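PDB 4EPS: putative fimbrium tip subunit Fim1C from Bacteroides ovatus, which is probably a component of the fimbrial tip, on filamentous surface appendages that mediate cell adhesion and biofilm formation. Local coordinates for residues V307-V312 with L385-Y390; Q411-C416 with Y504-G509. All blocks are in the same frame, centred on the assembly; numbering follows the deposited sequence. Where two conformers were deposited one is given.

Overall arrangement
Each contact involves one of two successive helices, interaction 1 the start of 389-403 and interaction 2 the body of 408-419, and interaction 1 closes in sequence before interaction 2 opens. Their centres lie about 21 Å apart, with nearest atoms about 6 Å apart, so they do not touch. Interaction 1 is a surface contact between the end of helix 305-308, with the turn after it, and the loop entering helix 389-403; it mixes a hydrogen bond, an arginine lying on a tyrosine ring and a sulfate. Interaction 2 is buried and packs helix 408-419 on strand 502-509 of a six-stranded antiparallel sheet; no hydrogen bond crosses it, and aromatic rings and a cysteine sulfur do the work.

Interaction 1 of 2, residues V307-V312 with L385-Y390; sequences VLYKDV and LRFLGY. With SO4 (sulfate ion), chain H.
The turn that follows helix 305-308 runs beside the loop leading to helix 389-403, the backbones nearest at L308-F387 and Y309-R386, each pair with CA atoms 8.4 Å apart. The motif is a type I beta turn, Y309 to V312, closed by V312 N to Y309 O at 3.1 Å; Y309, the first residue to leave the helix, sends its ring across to the loop. Its hydroxyl accepts a hydrogen bond from F387 N, with Y309 OH 2.8 Å from that nitrogen and an N-H...O angle of 160°, and bonds a glycerol. R386 lies over one ring face, its CD 3.8 Å from the Y309 centroid in a CH-pi contact, while L308 CB covers the opposite face. The bend at chi2 (-58°) folds the arginine chain over the ring, a place that suits a residue with a long apolar stem and a charged end. A leucine in place of Y309 would probably leave F387 N without its acceptor and R386 CD without a flat surface to rest on. Beyond the ring, F387 meets L308 CD1 through CD2 at 3.8 Å and packs edge-to-face with W299. E378 takes R386 NE in a salt bridge, and V312 CG2 lies over a face of the guanidinium. At its edge a sulfate, like the glycerol probably from the crystallisation liquor, accepts from R386 NH1 at O4 and NH2 at O3, both 2.8 Å.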
ATOM      1  N   VAL A 307      -8.661 -22.021  11.688  1.00 29.80           N
ATOM      2  CA  VAL A 307      -8.441 -21.388  10.388  1.00 28.71           C
ATOM      3  C   VAL A 307      -7.192 -22.053   9.757  1.00 32.68           C
ATOM      4  O   VAL A 307      -7.280 -22.651   8.675  1.00 31.98           O
ATOM      5  CB  VAL A 307      -8.332 -19.828  10.500  1.00 31.20           C
ATOM      6  CG1 VAL A 307      -7.967 -19.194   9.156  1.00 30.55           C
ATOM      7  CG2 VAL A 307      -9.641 -19.226  11.024  1.00 31.12           C
ATOM      8  N   LEU A 308      -6.037 -22.000  10.464  1.00 27.81           N
ATOM      9  CA  LEU A 308      -4.806 -22.622   9.958  1.00 27.66           C
ATOM     10  C   LEU A 308      -4.961 -24.068   9.559  1.00 30.29           C
ATOM     11  O   LEU A 308      -4.394 -24.491   8.556  1.00 29.87           O
ATOM     12  CB  LEU A 308      -3.684 -22.565  11.033  1.00 27.59           C
ATOM     13  CG  LEU A 308      -2.974 -21.240  11.243  1.00 31.92           C
ATOM     14  CD1 LEU A 308      -2.086 -21.313  12.511  1.00 31.95           C
ATOM     15  CD2 LEU A 308      -2.111 -20.886  10.027  1.00 34.88           C
ATOM     16  N   TYR A 309      -5.672 -24.850  10.376  1.00 27.17           N
ATOM     17  CA  TYR A 309      -5.747 -26.293  10.187  1.00 27.69           C
ATOM     18  C   TYR A 309      -7.122 -26.792   9.749  1.00 34.21           C
ATOM     19  O   TYR A 309      -7.439 -27.977   9.941  1.00 34.39           O
ATOM     20  CB  TYR A 309      -5.291 -26.991  11.488  1.00 27.37           C
ATOM     21  CG  TYR A 309      -3.978 -26.410  11.975  1.00 25.24           C
ATOM     22  CD1 TYR A 309      -2.841 -26.430  11.168  1.00 25.07           C
ATOM     23  CD2 TYR A 309      -3.889 -25.780  13.217  1.00 25.24           C
ATOM     24  CE1 TYR A 309      -1.656 -25.822  11.575  1.00 23.68           C
ATOM     25  CE2 TYR A 309      -2.703 -25.175  13.639  1.00 24.65           C
ATOM     26  CZ  TYR A 309      -1.596 -25.191  12.814  1.00 27.08           C
ATOM     27  OH  TYR A 309      -0.436 -24.608  13.251  1.00 26.76           O
ATOM     28  N   LYS A 310      -7.899 -25.922   9.084  1.00 32.78           N
ATOM     29  CA  LYS A 310      -9.251 -26.265   8.598  1.00 33.69           C
ATOM     30  C   LYS A 310      -9.256 -27.479   7.633  1.00 40.78           C
ATOM     31  O   LYS A 310     -10.230 -28.223   7.628  1.00 41.64           O
ATOM     32  CB  LYS A 310      -9.926 -25.049   7.930  1.00 35.51           C
ATOM     33  CG  LYS A 310      -9.266 -24.549   6.646  1.00 44.91           C
ATOM     34  CD  LYS A 310      -9.988 -23.312   6.100  1.00 59.11           C
ATOM     35  CE  LYS A 310      -9.717 -23.067   4.628  1.00 71.20           C
ATOM     36  NZ  LYS A 310      -8.344 -22.550   4.380  1.00 80.32           N
ATOM     37  N   ASP A 311      -8.179 -27.681   6.847  1.00 38.93           N
ATOM     38  CA  ASP A 311      -8.097 -28.769   5.863  1.00 41.25           C
ATOM     39  C   ASP A 311      -7.345 -30.016   6.388  1.00 47.23           C
ATOM     40  O   ASP A 311      -7.144 -30.964   5.622  1.00 48.25           O
ATOM     41  CB  ASP A 311      -7.448 -28.254   4.563  1.00 43.63           C
ATOM     42  CG  ASP A 311      -8.242 -27.147   3.866  1.00 55.70           C
ATOM     43  OD1 ASP A 311      -9.496 -27.178   3.925  1.00 54.82           O
ATOM     44  OD2 ASP A 311      -7.610 -26.265   3.244  1.00 64.95           O
ATOM     45  N   VAL A 312      -6.973 -30.051   7.691  1.00 42.40           N
ATOM     46  CA  VAL A 312      -6.303 -31.230   8.265  1.00 40.92           C
ATOM     47  C   VAL A 312      -7.333 -32.382   8.372  1.00 45.58           C
ATOM     48  O   VAL A 312      -8.465 -32.147   8.803  1.00 43.49           O
ATOM     49  CB  VAL A 312      -5.624 -30.897   9.616  1.00 41.98           C
ATOM     50  CG1 VAL A 312      -5.139 -32.159  10.326  1.00 41.73           C
ATOM     51  CG2 VAL A 312      -4.463 -29.921   9.405  1.00 40.06           C
ATOM     52  N   LEU A 385       3.784 -29.530  16.178  1.00 25.11           N
ATOM     53  CA  LEU A 385       4.034 -28.517  15.136  1.00 25.27           C
ATOM     54  C   LEU A 385       2.887 -27.498  14.992  1.00 25.50           C
ATOM     55  O   LEU A 385       3.038 -26.511  14.275  1.00 24.20           O
ATOM     56  CB  LEU A 385       4.306 -29.201  13.787  1.00 27.17           C
ATOM     57  CG  LEU A 385       5.608 -30.070  13.714  1.00 32.93           C
ATOM     58  CD1 LEU A 385       5.787 -30.681  12.321  1.00 33.61           C
ATOM     59  CD2 LEU A 385       6.847 -29.268  14.089  1.00 34.44           C
ATOM     60  N   ARG A 386       1.775 -27.691  15.710  1.00 23.21           N
ATOM     61  CA  ARG A 386       0.620 -26.778  15.616  1.00 22.63           C
ATOM     62  C   ARG A 386       0.765 -25.522  16.473  1.00 25.95           C
ATOM     63  O   ARG A 386       1.318 -25.581  17.574  1.00 24.76           O
ATOM     64  CB  ARG A 386      -0.686 -27.496  16.041  1.00 22.78           C
ATOM     65  CG  ARG A 386      -0.938 -28.863  15.379  1.00 25.91           C
ATOM     66  CD  ARG A 386      -0.983 -28.750  13.861  1.00 26.27           C
ATOM     67  NE  ARG A 386      -1.385 -30.013  13.239  1.00 27.64           N
ATOM     68  CZ  ARG A 386      -1.234 -30.285  11.953  1.00 39.44           C
ATOM     69  NH1 ARG A 386      -0.627 -29.419  11.150  1.00 31.39           N
ATOM     70  NH2 ARG A 386      -1.646 -31.448  11.465  1.00 31.02           N
ATOM     71  N   PHE A 387       0.205 -24.398  15.991  1.00 22.82           N
ATOM     72  CA  PHE A 387       0.202 -23.123  16.733  1.00 22.47           C
ATOM     73  C   PHE A 387      -0.909 -23.169  17.753  1.00 26.10           C
ATOM     74  O   PHE A 387      -2.073 -23.008  17.375  1.00 26.03           O
ATOM     75  CB  PHE A 387      -0.048 -21.951  15.775  1.00 23.78           C
ATOM     76  CG  PHE A 387       1.083 -21.481  14.905  1.00 23.87           C
ATOM     77  CD1 PHE A 387       2.206 -22.277  14.702  1.00 25.77           C
ATOM     78  CD2 PHE A 387       1.037 -20.229  14.301  1.00 25.67           C
ATOM     79  CE1 PHE A 387       3.261 -21.835  13.907  1.00 27.26           C
ATOM     80  CE2 PHE A 387       2.092 -19.790  13.497  1.00 27.34           C
ATOM     81  CZ  PHE A 387       3.199 -20.589  13.316  1.00 25.48           C
ATOM     82  N   LEU A 388      -0.579 -23.414  19.030  1.00 22.23           N
ATOM     83  CA  LEU A 388      -1.604 -23.587  20.081  1.00 21.17           C
ATOM     84  C   LEU A 388      -1.253 -22.928  21.396  1.00 24.34           C
ATOM     85  O   LEU A 388      -1.871 -23.248  22.410  1.00 23.62           O
ATOM     86  CB  LEU A 388      -1.819 -25.113  20.328  1.00 21.33           C
ATOM     87  CG  LEU A 388      -2.537 -25.861  19.183  1.00 24.81           C
ATOM     88  CD1 LEU A 388      -2.382 -27.360  19.333  1.00 24.71           C
ATOM     89  CD2 LEU A 388      -4.021 -25.459  19.110  1.00 25.96           C
ATOM     90  N   GLY A 389      -0.270 -22.021  21.400  1.00 21.64           N
ATOM     91  CA  GLY A 389       0.160 -21.373  22.636  1.00 21.02           C
ATOM     92  C   GLY A 389      -0.953 -20.644  23.372  1.00 24.35           C
ATOM     93  O   GLY A 389      -1.044 -20.744  24.597  1.00 24.56           O
ATOM     94  N   TYR A 390      -1.820 -19.926  22.643  1.00 22.35           N
ATOM     95  CA  TYR A 390      -2.903 -19.203  23.329  1.00 22.37           C
ATOM     96  C   TYR A 390      -3.834 -20.216  24.032  1.00 26.07           C
ATOM     97  O   TYR A 390      -4.112 -20.080  25.239  1.00 25.63           O
ATOM     98  CB  TYR A 390      -3.690 -18.261  22.400  1.00 23.44           C
ATOM     99  CG  TYR A 390      -4.724 -17.532  23.231  1.00 25.32           C
ATOM    100  CD1 TYR A 390      -4.354 -16.489  24.076  1.00 26.81           C
ATOM    101  CD2 TYR A 390      -6.033 -18.010  23.321  1.00 26.63           C
ATOM    102  CE1 TYR A 390      -5.284 -15.871  24.919  1.00 27.32           C
ATOM    103  CE2 TYR A 390      -6.966 -17.411  24.173  1.00 27.95           C
ATOM    104  CZ  TYR A 390      -6.584 -16.350  24.975  1.00 30.85           C
ATOM    105  OH  TYR A 390      -7.486 -15.780  25.838  1.00 32.32           O
TER
HETATM  106  S   SO4 H 607      -0.938 -31.575   7.913  0.50 54.59           S
HETATM  107  O1  SO4 H 607       0.336 -32.219   7.577  0.50 56.81           O
HETATM  108  O2  SO4 H 607      -1.770 -31.406   6.707  0.50 52.52           O
HETATM  109  O3  SO4 H 607      -1.645 -32.414   8.885  0.50 50.83           O
HETATM  110  O4  SO4 H 607      -0.655 -30.250   8.481  0.50 55.53           O

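Interaction 2 of 2, residues Q411-C416 with Y504-G509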
ATOM      1  N   GLN A 411       5.145 -16.443  36.895  1.00 31.75           N
ATOM      2  CA  GLN A 411       5.915 -15.311  37.426  0.50 31.82           C
ATOM      3  C   GLN A 411       6.667 -14.616  36.303  1.00 33.45           C
ATOM      4  O   GLN A 411       6.697 -13.385  36.270  1.00 31.23           O
ATOM      5  CB  GLN A 411       6.888 -15.734  38.550  0.50 33.96           C
ATOM      6  CG  GLN A 411       7.609 -14.559  39.247  0.50 47.39           C
ATOM      7  CD  GLN A 411       6.682 -13.443  39.705  0.50 60.32           C
ATOM      8  OE1 GLN A 411       5.924 -13.587  40.675  0.50 57.72           O
ATOM      9  NE2 GLN A 411       6.711 -12.311  39.006  0.50 37.26           N
ATOM     10  N   TYR A 412       7.242 -15.396  35.360  1.00 28.41           N
ATOM     11  CA  TYR A 412       7.949 -14.827  34.212  1.00 26.34           C
ATOM     12  C   TYR A 412       6.953 -14.112  33.305  1.00 27.97           C
ATOM     13  O   TYR A 412       7.298 -13.041  32.782  1.00 26.15           O
ATOM     14  CB  TYR A 412       8.787 -15.890  33.448  1.00 27.16           C
ATOM     15  CG  TYR A 412       9.948 -16.376  34.287  1.00 29.01           C
ATOM     16  CD1 TYR A 412      11.065 -15.572  34.495  1.00 30.65           C
ATOM     17  CD2 TYR A 412       9.871 -17.575  34.990  1.00 29.41           C
ATOM     18  CE1 TYR A 412      12.106 -15.980  35.332  1.00 30.73           C
ATOM     19  CE2 TYR A 412      10.896 -17.982  35.842  1.00 30.22           C
ATOM     20  CZ  TYR A 412      12.010 -17.180  36.014  1.00 37.54           C
ATOM     21  OH  TYR A 412      13.019 -17.574  36.860  1.00 36.51           O
ATOM     22  N   GLN A 413       5.725 -14.679  33.138  1.00 24.99           N
ATOM     23  CA  GLN A 413       4.666 -14.065  32.328  0.50 24.65           C
ATOM     24  C   GLN A 413       4.296 -12.702  32.942  1.00 29.56           C
ATOM     25  O   GLN A 413       4.169 -11.699  32.222  1.00 28.31           O
ATOM     26  CB  GLN A 413       3.450 -15.013  32.271  0.50 26.21           C
ATOM     27  CG  GLN A 413       2.318 -14.572  31.346  0.50 28.43           C
ATOM     28  CD  GLN A 413       1.104 -15.479  31.423  0.50 45.05           C
ATOM     29  OE1 GLN A 413       0.681 -15.921  32.505  0.50 37.78           O
ATOM     30  NE2 GLN A 413       0.518 -15.801  30.271  0.50 32.96           N
ATOM     31  N   ASP A 414       4.124 -12.672  34.275  1.00 27.44           N
ATOM     32  CA  ASP A 414       3.775 -11.436  35.012  1.00 27.90           C
ATOM     33  C   ASP A 414       4.861 -10.383  34.818  1.00 29.36           C
ATOM     34  O   ASP A 414       4.540  -9.213  34.594  1.00 29.24           O
ATOM     35  CB  ASP A 414       3.594 -11.740  36.521  1.00 31.14           C
ATOM     36  CG  ASP A 414       2.312 -12.463  36.879  1.00 51.81           C
ATOM     37  OD1 ASP A 414       1.376 -12.474  36.039  1.00 55.19           O
ATOM     38  OD2 ASP A 414       2.239 -13.026  38.005  1.00 58.58           O
ATOM     39  N   ASP A 415       6.140 -10.801  34.915  1.00 26.15           N
ATOM     40  CA  ASP A 415       7.305  -9.929  34.750  1.00 26.57           C
ATOM     41  C   ASP A 415       7.374  -9.357  33.347  1.00 30.84           C
ATOM     42  O   ASP A 415       7.710  -8.184  33.194  1.00 29.44           O
ATOM     43  CB  ASP A 415       8.599 -10.687  35.042  1.00 28.21           C
ATOM     44  CG  ASP A 415       8.868 -10.976  36.505  1.00 43.27           C
ATOM     45  OD1 ASP A 415       8.081 -10.499  37.364  1.00 42.52           O
ATOM     46  OD2 ASP A 415       9.849 -11.709  36.795  1.00 52.40           O
ATOM     47  N   CYS A 416       7.058 -10.187  32.314  1.00 26.34           N
ATOM     48  CA  CYS A 416       7.049  -9.726  30.913  1.00 24.87           C
ATOM     49  C   CYS A 416       5.956  -8.665  30.750  1.00 27.83           C
ATOM     50  O   CYS A 416       6.209  -7.592  30.206  1.00 27.91           O
ATOM     51  CB  CYS A 416       6.832 -10.914  29.971  1.00 25.01           C
ATOM     52  SG  CYS A 416       6.818 -10.486  28.207  1.00 27.21           S
ATOM     53  N   TYR A 504      13.070 -18.309  28.252  1.00 22.51           N
ATOM     54  CA  TYR A 504      11.737 -17.826  27.921  1.00 21.75           C
ATOM     55  C   TYR A 504      11.750 -16.741  26.854  1.00 24.33           C
ATOM     56  O   TYR A 504      12.520 -15.785  26.941  1.00 22.88           O
ATOM     57  CB  TYR A 504      11.087 -17.194  29.165  1.00 22.68           C
ATOM     58  CG  TYR A 504      10.546 -18.188  30.161  1.00 24.76           C
ATOM     59  CD1 TYR A 504       9.270 -18.720  30.016  1.00 27.08           C
ATOM     60  CD2 TYR A 504      11.278 -18.536  31.297  1.00 25.52           C
ATOM     61  CE1 TYR A 504       8.745 -19.604  30.954  1.00 28.04           C
ATOM     62  CE2 TYR A 504      10.768 -19.429  32.236  1.00 27.03           C
ATOM     63  CZ  TYR A 504       9.494 -19.945  32.068  1.00 28.84           C
ATOM     64  OH  TYR A 504       8.971 -20.814  32.981  1.00 28.75           O
ATOM     65  N   ARG A 505      10.827 -16.852  25.915  1.00 20.27           N
ATOM     66  CA  ARG A 505      10.386 -15.795  24.991  1.00 20.87           C
ATOM     67  C   ARG A 505       8.861 -15.863  25.022  1.00 25.44           C
ATOM     68  O   ARG A 505       8.317 -16.967  25.023  1.00 27.41           O
ATOM     69  CB  ARG A 505      10.924 -15.986  23.562  1.00 21.04           C
ATOM     70  CG  ARG A 505      12.383 -15.584  23.378  1.00 23.65           C
ATOM     71  CD  ARG A 505      12.529 -14.068  23.227  1.00 23.83           C
ATOM     72  NE  ARG A 505      13.946 -13.709  23.164  1.00 25.04           N
ATOM     73  CZ  ARG A 505      14.404 -12.494  22.904  1.00 29.19           C
ATOM     74  NH1 ARG A 505      13.559 -11.488  22.681  1.00 21.68           N
ATOM     75  NH2 ARG A 505      15.706 -12.258  22.910  1.00 23.87           N
ATOM     76  N   PHE A 506       8.182 -14.739  25.156  1.00 22.23           N
ATOM     77  CA  PHE A 506       6.724 -14.743  25.162  1.00 20.66           C
ATOM     78  C   PHE A 506       6.218 -14.290  23.817  1.00 22.07           C
ATOM     79  O   PHE A 506       6.897 -13.557  23.093  1.00 20.95           O
ATOM     80  CB  PHE A 506       6.170 -13.841  26.288  1.00 21.01           C
ATOM     81  CG  PHE A 506       6.358 -14.510  27.631  1.00 22.11           C
ATOM     82  CD1 PHE A 506       7.552 -14.364  28.343  1.00 25.05           C
ATOM     83  CD2 PHE A 506       5.353 -15.306  28.175  1.00 23.44           C
ATOM     84  CE1 PHE A 506       7.744 -15.029  29.568  1.00 26.55           C
ATOM     85  CE2 PHE A 506       5.544 -15.960  29.405  1.00 26.20           C
ATOM     86  CZ  PHE A 506       6.751 -15.847  30.071  1.00 24.77           C
ATOM     87  N   PHE A 507       5.022 -14.739  23.488  1.00 19.63           N
ATOM     88  CA  PHE A 507       4.305 -14.363  22.284  1.00 18.29           C
ATOM     89  C   PHE A 507       2.971 -13.698  22.627  1.00 20.48           C
ATOM     90  O   PHE A 507       2.406 -13.974  23.680  1.00 19.91           O
ATOM     91  CB  PHE A 507       3.965 -15.618  21.473  1.00 19.69           C
ATOM     92  CG  PHE A 507       4.993 -16.115  20.480  1.00 20.56           C
ATOM     93  CD1 PHE A 507       6.346 -16.155  20.816  1.00 22.43           C
ATOM     94  CD2 PHE A 507       4.590 -16.681  19.273  1.00 22.26           C
ATOM     95  CE1 PHE A 507       7.293 -16.705  19.934  1.00 23.61           C
ATOM     96  CE2 PHE A 507       5.530 -17.224  18.382  1.00 25.48           C
ATOM     97  CZ  PHE A 507       6.870 -17.252  18.730  1.00 23.85           C
ATOM     98  N   LEU A 508       2.426 -12.933  21.684  1.00 18.92           N
ATOM     99  CA  LEU A 508       1.052 -12.430  21.772  1.00 18.18           C
ATOM    100  C   LEU A 508       0.468 -12.492  20.375  1.00 20.64           C
ATOM    101  O   LEU A 508       1.225 -12.491  19.403  1.00 19.29           O
ATOM    102  CB  LEU A 508       0.950 -11.026  22.420  1.00 17.91           C
ATOM    103  CG  LEU A 508       1.574  -9.787  21.744  1.00 20.56           C
ATOM    104  CD1 LEU A 508       0.815  -9.377  20.450  1.00 20.55           C
ATOM    105  CD2 LEU A 508       1.534  -8.608  22.727  1.00 22.36           C
ATOM    106  N   GLY A 509      -0.846 -12.587  20.279  1.00 18.59           N
ATOM    107  CA  GLY A 509      -1.549 -12.542  19.001  1.00 19.44           C
ATOM    108  C   GLY A 509      -2.195 -11.170  18.873  1.00 22.44           C
ATOM    109  O   GLY A 509      -2.642 -10.607  19.876  1.00 20.22           O
TER
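The Y412 and Y504 rings are nearly parallel (24°) but strongly offset, centroids 4.7 Å apart, with little overlap. The closest carbons are Y412 CD2 and Y504 CE2 at 3.4 Å, and Y412 CB sits over the middle of the Y504 ring, 4.1 Å from its centroid, in a CH-pi contact. F506 reaches the helix backbone itself, its CZ 3.4 Å from Q413 N, while Q413 CB lies 3.7 Å from F506 CE2. Toward the CB end of the same ring, chi1 of -179° puts C416 SG anti to its backbone N, where it reaches F506 CB at 3.9 Å and makes an oblique sulfur-aromatic contact. A large flat phenylalanine suits a site bounded by a backbone turn and a small, polarisable cysteine. Farther out, the Y504 hydroxyl bonds K345 O, and Q413 NE2 bonds W429 O. Backbone bonds of Y504 to E342 and of F506 to S338 fix the strand that presents the rings. Residues on this extended segment alternate, Y504 and F506 pointing toward the helix and R505 away, as where a helix packs on the face of a beta-sheet, here through aromatic side chains.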